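Local coordinates for Nop domain-containing protein (Archaeoglobus fulgidus, PDB 1NT2), which forms a complex with fibrillarin as a core protein of the archaeal box C/D sRNP and probably takes part in binding its guide RNA, at residues K82-I87 and E122-V127; E89-L94 and K115-L120. All blocks are in the same frame, centred on the assembly; numbering follows the deposited sequence.

Contact 1 (K82-I87 and E122-V127)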
loop_
_atom_site.group_PDB
_atom_site.type_symbol
_atom_site.label_atom_id
_atom_site.label_comp_id
_atom_site.label_asym_id
_atom_site.label_seq_id
_atom_site.Cartn_x
_atom_site.Cartn_y
_atom_site.Cartn_z
ATOM N N LYS B 82 2.491 2.103 17.024
ATOM C CA LYS B 82 2.301 2.406 15.620
ATOM C C LYS B 82 3.637 2.569 14.925
ATOM O O LYS B 82 3.735 2.438 13.712
ATOM C CB LYS B 82 1.459 3.671 15.455
ATOM C CG LYS B 82 -0.041 3.448 15.606
ATOM C CD LYS B 82 -0.817 4.679 15.165
ATOM C CE LYS B 82 -2.304 4.393 15.032
ATOM N NZ LYS B 82 -2.952 4.125 16.344
ATOM N N ALA B 83 4.677 2.859 15.691
ATOM C CA ALA B 83 5.990 3.018 15.094
ATOM C C ALA B 83 6.614 1.643 15.006
ATOM O O ALA B 83 7.297 1.317 14.042
ATOM C CB ALA B 83 6.861 3.944 15.947
ATOM N N LEU B 84 6.364 0.834 16.026
ATOM C CA LEU B 84 6.913 -0.501 16.051
ATOM C C LEU B 84 6.580 -1.172 14.720
ATOM O O LEU B 84 7.432 -1.285 13.841
ATOM C CB LEU B 84 6.323 -1.290 17.222
ATOM C CG LEU B 84 6.934 -2.675 17.453
ATOM C CD1 LEU B 84 8.406 -2.536 17.807
ATOM C CD2 LEU B 84 6.186 -3.398 18.562
ATOM N N GLU B 85 5.334 -1.591 14.563
ATOM C CA GLU B 85 4.908 -2.251 13.342
ATOM C C GLU B 85 5.513 -1.626 12.105
ATOM O O GLU B 85 5.853 -2.325 11.159
ATOM C CB GLU B 85 3.393 -2.211 13.251
ATOM C CG GLU B 85 2.763 -2.786 14.486
ATOM C CD GLU B 85 1.296 -2.514 14.561
ATOM O OE1 GLU B 85 0.904 -1.362 14.259
ATOM O OE2 GLU B 85 0.549 -3.448 14.934
ATOM N N GLU B 86 5.652 -0.309 12.105
ATOM C CA GLU B 86 6.228 0.360 10.946
ATOM C C GLU B 86 7.695 -0.025 10.811
ATOM O O GLU B 86 8.145 -0.492 9.765
ATOM C CB GLU B 86 6.104 1.879 11.079
ATOM C CG GLU B 86 6.515 2.632 9.819
ATOM C CD GLU B 86 5.541 2.440 8.662
ATOM O OE1 GLU B 86 5.953 2.710 7.511
ATOM O OE2 GLU B 86 4.376 2.034 8.899
ATOM N N ILE B 87 8.436 0.189 11.885
ATOM C CA ILE B 87 9.845 -0.143 11.934
ATOM C C ILE B 87 10.002 -1.583 11.503
ATOM O O ILE B 87 11.025 -1.968 10.948
ATOM C CB ILE B 87 10.368 -0.013 13.360
ATOM C CG1 ILE B 87 10.163 1.417 13.840
ATOM C CG2 ILE B 87 11.824 -0.403 13.420
ATOM C CD1 ILE B 87 10.358 1.578 15.308
ATOM N N GLU B 122 17.353 -3.660 15.709
ATOM C CA GLU B 122 17.778 -3.343 17.059
ATOM C C GLU B 122 16.824 -2.305 17.628
ATOM O O GLU B 122 16.331 -2.451 18.739
ATOM C CB GLU B 122 19.197 -2.779 17.028
ATOM C CG GLU B 122 19.654 -2.159 18.334
ATOM C CD GLU B 122 21.004 -1.483 18.198
ATOM O OE1 GLU B 122 21.986 -2.189 17.867
ATOM O OE2 GLU B 122 21.079 -0.250 18.418
ATOM N N LEU B 123 16.573 -1.254 16.854
ATOM C CA LEU B 123 15.666 -0.190 17.267
ATOM C C LEU B 123 14.310 -0.811 17.547
ATOM O O LEU B 123 13.586 -0.358 18.425
ATOM C CB LEU B 123 15.524 0.852 16.158
ATOM C CG LEU B 123 14.725 2.110 16.481
ATOM C CD1 LEU B 123 15.551 2.979 17.387
ATOM C CD2 LEU B 123 14.399 2.874 15.217
ATOM N N ARG B 124 13.967 -1.845 16.785
ATOM C CA ARG B 124 12.704 -2.529 16.975
ATOM C C ARG B 124 12.682 -3.153 18.362
ATOM O O ARG B 124 11.734 -2.962 19.118
ATOM C CB ARG B 124 12.508 -3.622 15.926
ATOM C CG ARG B 124 11.345 -4.559 16.242
ATOM C CD ARG B 124 11.332 -5.778 15.339
ATOM N NE ARG B 124 10.715 -6.939 15.990
ATOM C CZ ARG B 124 11.263 -7.630 16.995
ATOM N NH1 ARG B 124 12.450 -7.280 17.474
ATOM N NH2 ARG B 124 10.626 -8.674 17.521
ATOM N N ARG B 125 13.725 -3.908 18.690
ATOM C CA ARG B 125 13.818 -4.554 19.999
ATOM C C ARG B 125 14.018 -3.486 21.076
ATOM O O ARG B 125 13.965 -3.785 22.264
ATOM C CB ARG B 125 14.990 -5.543 20.032
ATOM C CG ARG B 125 14.901 -6.691 19.031
ATOM C CD ARG B 125 14.401 -7.987 19.668
ATOM N NE ARG B 125 12.996 -7.933 20.080
ATOM C CZ ARG B 125 12.343 -8.938 20.670
ATOM N NH1 ARG B 125 12.958 -10.089 20.927
ATOM N NH2 ARG B 125 11.064 -8.799 21.004
ATOM N N ASP B 126 14.253 -2.249 20.646
ATOM C CA ASP B 126 14.451 -1.119 21.551
ATOM C C ASP B 126 13.098 -0.508 21.893
ATOM O O ASP B 126 12.823 -0.177 23.046
ATOM C CB ASP B 126 15.331 -0.060 20.884
ATOM C CG ASP B 126 16.772 -0.099 21.362
ATOM O OD1 ASP B 126 17.330 -1.206 21.552
ATOM O OD2 ASP B 126 17.351 0.994 21.533
ATOM N N VAL B 127 12.261 -0.355 20.868
ATOM C CA VAL B 127 10.916 0.198 21.023
ATOM C C VAL B 127 10.018 -0.828 21.719
ATOM O O VAL B 127 9.110 -0.465 22.466
ATOM C CB VAL B 127 10.299 0.574 19.650
ATOM C CG1 VAL B 127 8.858 0.991 19.822
ATOM C CG2 VAL B 127 11.092 1.704 19.020
#
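Leu84 and Ile87 face Arg124 and Val127 across an antiparallel helical hairpin, consistent with the coiled coil predicted here, in which helix 73-93 runs out and helix 110-138 returns. The axes of 82-87 and 122-127 come within 9.5 Å and their directions differ by 158°; at that spacing side chains bridge most of the gap. Leu84 has CG opposite its own backbone N (chi1 -174°), and this carries CD1 across to the second helix. There CD1 lies 3.6 Å from the carbonyl O of Arg124, a van der Waals contact, and 3.9 Å from Arg124 CG, while Val127 offers CB to the same methyl.

Ile87 splits its two arms between neighbours. With CG1 beside the backbone N (chi1 -60°), the longer arm leads CD1 to Val127 CG2 at 3.8 Å and more loosely to Leu123 CD2. The branch methyl CG2 instead rests 4.1 Å from Arg124 CB. Arg124 therefore does double duty: its first two methylenes pack as hydrocarbon against Leu84 and Ile87, and its extended chain takes the guanidinium on to salt bridges with Asp88 and Glu128, partners that would help keep the head group in place. Phe113 of the second subunit packs on both Ile87 and Leu123, so the dimer partner covers part of this contact. Helix 148-158 of the same chain reaches the contact too, with Lys149 against Leu84. Val127 straddles the two apolar residues of the first helix: CG2 meets Ile87, whereas CG1 sits 4.1 Å from Leu84 CD1.

Contact 2 (E89-L94 and K115-L120)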
loop_
_atom_site.group_PDB
_atom_site.type_symbol
_atom_site.label_atom_id
_atom_site.label_comp_id
_atom_site.label_asym_id
_atom_site.label_seq_id
_atom_site.Cartn_x
_atom_site.Cartn_y
_atom_site.Cartn_z
ATOM N N GLU B 89 7.780 -3.216 9.432
ATOM C CA GLU B 89 7.391 -3.345 8.053
ATOM C C GLU B 89 8.626 -3.218 7.169
ATOM O O GLU B 89 8.850 -4.039 6.280
ATOM C CB GLU B 89 6.373 -2.261 7.711
ATOM C CG GLU B 89 5.701 -2.490 6.392
ATOM C CD GLU B 89 5.119 -3.880 6.308
ATOM O OE1 GLU B 89 4.734 -4.292 5.190
ATOM O OE2 GLU B 89 5.046 -4.554 7.364
ATOM N N SER B 90 9.425 -2.187 7.434
ATOM C CA SER B 90 10.646 -1.914 6.682
ATOM C C SER B 90 11.665 -3.027 6.838
ATOM O O SER B 90 12.262 -3.468 5.860
ATOM C CB SER B 90 11.267 -0.610 7.158
ATOM O OG SER B 90 10.264 0.366 7.332
ATOM N N ILE B 91 11.879 -3.473 8.070
ATOM C CA ILE B 91 12.832 -4.541 8.303
ATOM C C ILE B 91 12.623 -5.608 7.243
ATOM O O ILE B 91 13.587 -6.167 6.748
ATOM C CB ILE B 91 12.633 -5.204 9.681
ATOM C CG1 ILE B 91 13.101 -4.278 10.806
ATOM C CG2 ILE B 91 13.394 -6.510 9.732
ATOM C CD1 ILE B 91 14.587 -4.079 10.848
ATOM N N ASN B 92 11.359 -5.862 6.892
ATOM C CA ASN B 92 10.979 -6.893 5.911
ATOM C C ASN B 92 11.132 -6.535 4.452
ATOM O O ASN B 92 11.783 -7.253 3.710
ATOM C CB ASN B 92 9.536 -7.335 6.127
ATOM C CG ASN B 92 9.279 -7.786 7.543
ATOM O OD1 ASN B 92 10.062 -8.552 8.121
ATOM N ND2 ASN B 92 8.174 -7.318 8.116
ATOM N N MET B 93 10.502 -5.450 4.027
ATOM C CA MET B 93 10.598 -5.021 2.637
ATOM C C MET B 93 11.990 -4.468 2.333
ATOM O O MET B 93 12.215 -3.858 1.295
ATOM C CB MET B 93 9.536 -3.959 2.333
ATOM C CG MET B 93 8.103 -4.489 2.307
ATOM S SD MET B 93 6.892 -3.152 2.379
ATOM C CE MET B 93 6.807 -2.685 0.625
ATOM N N LEU B 94 12.921 -4.674 3.253
ATOM C CA LEU B 94 14.291 -4.223 3.075
ATOM C C LEU B 94 15.159 -5.468 3.070
ATOM O O LEU B 94 16.361 -5.405 2.859
ATOM C CB LEU B 94 14.700 -3.316 4.218
ATOM C CG LEU B 94 15.022 -1.888 3.823
ATOM C CD1 LEU B 94 13.845 -1.235 3.112
ATOM C CD2 LEU B 94 15.375 -1.136 5.074
ATOM N N LYS B 115 24.222 -4.873 7.953
ATOM C CA LYS B 115 24.442 -4.217 9.226
ATOM C C LYS B 115 23.348 -3.188 9.523
ATOM O O LYS B 115 22.868 -3.107 10.651
ATOM C CB LYS B 115 25.824 -3.558 9.256
ATOM C CG LYS B 115 26.982 -4.548 9.468
ATOM C CD LYS B 115 27.283 -5.415 8.236
ATOM C CE LYS B 115 28.332 -4.769 7.332
ATOM N NZ LYS B 115 29.667 -4.680 7.995
ATOM N N LYS B 116 22.939 -2.418 8.515
ATOM C CA LYS B 116 21.900 -1.399 8.691
ATOM C C LYS B 116 20.555 -2.049 9.014
ATOM O O LYS B 116 19.759 -1.496 9.763
ATOM C CB LYS B 116 21.792 -0.541 7.427
ATOM C CG LYS B 116 21.231 0.866 7.631
ATOM C CD LYS B 116 22.014 1.666 8.681
ATOM C CE LYS B 116 23.523 1.725 8.398
ATOM N NZ LYS B 116 23.870 2.623 7.275
ATOM N N ILE B 117 20.296 -3.223 8.444
ATOM C CA ILE B 117 19.055 -3.934 8.732
ATOM C C ILE B 117 19.152 -4.261 10.207
ATOM O O ILE B 117 18.286 -3.884 10.985
ATOM C CB ILE B 117 18.933 -5.249 7.927
ATOM C CG1 ILE B 117 18.627 -4.942 6.462
ATOM C CG2 ILE B 117 17.833 -6.116 8.497
ATOM C CD1 ILE B 117 17.297 -4.288 6.231
ATOM N N ARG B 118 20.232 -4.946 10.579
ATOM C CA ARG B 118 20.508 -5.339 11.962
ATOM C C ARG B 118 20.346 -4.141 12.910
ATOM O O ARG B 118 19.611 -4.207 13.892
ATOM C CB ARG B 118 21.938 -5.892 12.050
ATOM C CG ARG B 118 22.120 -7.176 12.873
ATOM C CD ARG B 118 23.087 -8.147 12.163
ATOM N NE ARG B 118 24.369 -7.514 11.827
ATOM C CZ ARG B 118 25.186 -7.909 10.842
ATOM N NH1 ARG B 118 24.868 -8.951 10.073
ATOM N NH2 ARG B 118 26.322 -7.250 10.619
ATOM N N GLU B 119 21.034 -3.046 12.603
ATOM C CA GLU B 119 20.969 -1.837 13.423
ATOM C C GLU B 119 19.522 -1.395 13.594
ATOM O O GLU B 119 19.155 -0.784 14.597
ATOM C CB GLU B 119 21.757 -0.699 12.761
ATOM C CG GLU B 119 23.235 -0.993 12.498
ATOM C CD GLU B 119 23.947 0.167 11.803
ATOM O OE1 GLU B 119 24.093 1.236 12.431
ATOM O OE2 GLU B 119 24.360 0.018 10.629
ATOM N N LEU B 120 18.716 -1.718 12.590
ATOM C CA LEU B 120 17.300 -1.369 12.543
ATOM C C LEU B 120 16.446 -2.393 13.305
ATOM O O LEU B 120 15.440 -2.035 13.917
ATOM C CB LEU B 120 16.865 -1.291 11.072
ATOM C CG LEU B 120 15.598 -0.560 10.617
ATOM C CD1 LEU B 120 15.706 0.929 10.908
ATOM C CD2 LEU B 120 15.418 -0.804 9.118
#
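Ser90 and Ile91 lead off the first segment, and it is Ile91 that opens the packing of 89-94 on 115-120, laying its CD1 methyl over Leu120 toward the turn end of the antiparallel helical hairpin. Ser90 packs on Ser90 of the second subunit. The CA atoms of Ile91 and Ile117 are 6.3 Å apart, the nearest such pair here. In Ile91, CG1 stands beside the backbone N (chi1 -72°) and the second torsion turns the chain again (chi2 -69°), which brings the terminal methyl, and not the CG2 branch, to the other helix. CD1 lies 3.6 Å from Leu120 CB, with CG and CD2 of the same leucine close behind, and 3.7 Å from the carbonyl O of Ile117. The side chains of Ile91 and Leu120 pass one another in opposite senses, so the methyl bears on the flank of the leucine.

Three residues on comes Leu94. Its CB approaches Ile117 CD1 to 3.4 Å, and its CD2 also borders that methyl at 3.9 Å. The same CD2 reaches Leu120 CD2 at 4.1 Å, where the two leucines cross at about a right angle. Leu120 is thus shared, taking Ile91 along its CB-to-CD2 side and Leu94 at CD2. All four touching residues are buried, and the side chains that meet are aliphatic, with Ile91 CD1 also against backbone carbonyls.

Across the dimer, Lys116 NZ donates to the backbone O of Glu119 of the second subunit. Helices 73-93 and 110-138 thus lie against each other here and, together, against that subunit.

Contacts 1 and 2 are successive layers of one hairpin, their centres about 10 Å apart, both built from helix 73-93 and helix 110-138 within the predicted coiled coil. Along the chain the order is 82-87, 89-94, 115-120, 122-127, so the contact 2 segments fall between those of contact 1, and contact 2 lies farther from the centre of the chain, about 30 Å against 20 Å between centres. Ile87 CG2 of contact 1 packs 4.0 Å from Leu120 O of contact 2, so the two layers touch directly, a methyl against a backbone oxygen. Both layers also touch the second subunit, so the same arm holds its own helices together and contributes to the pairing of the two copies.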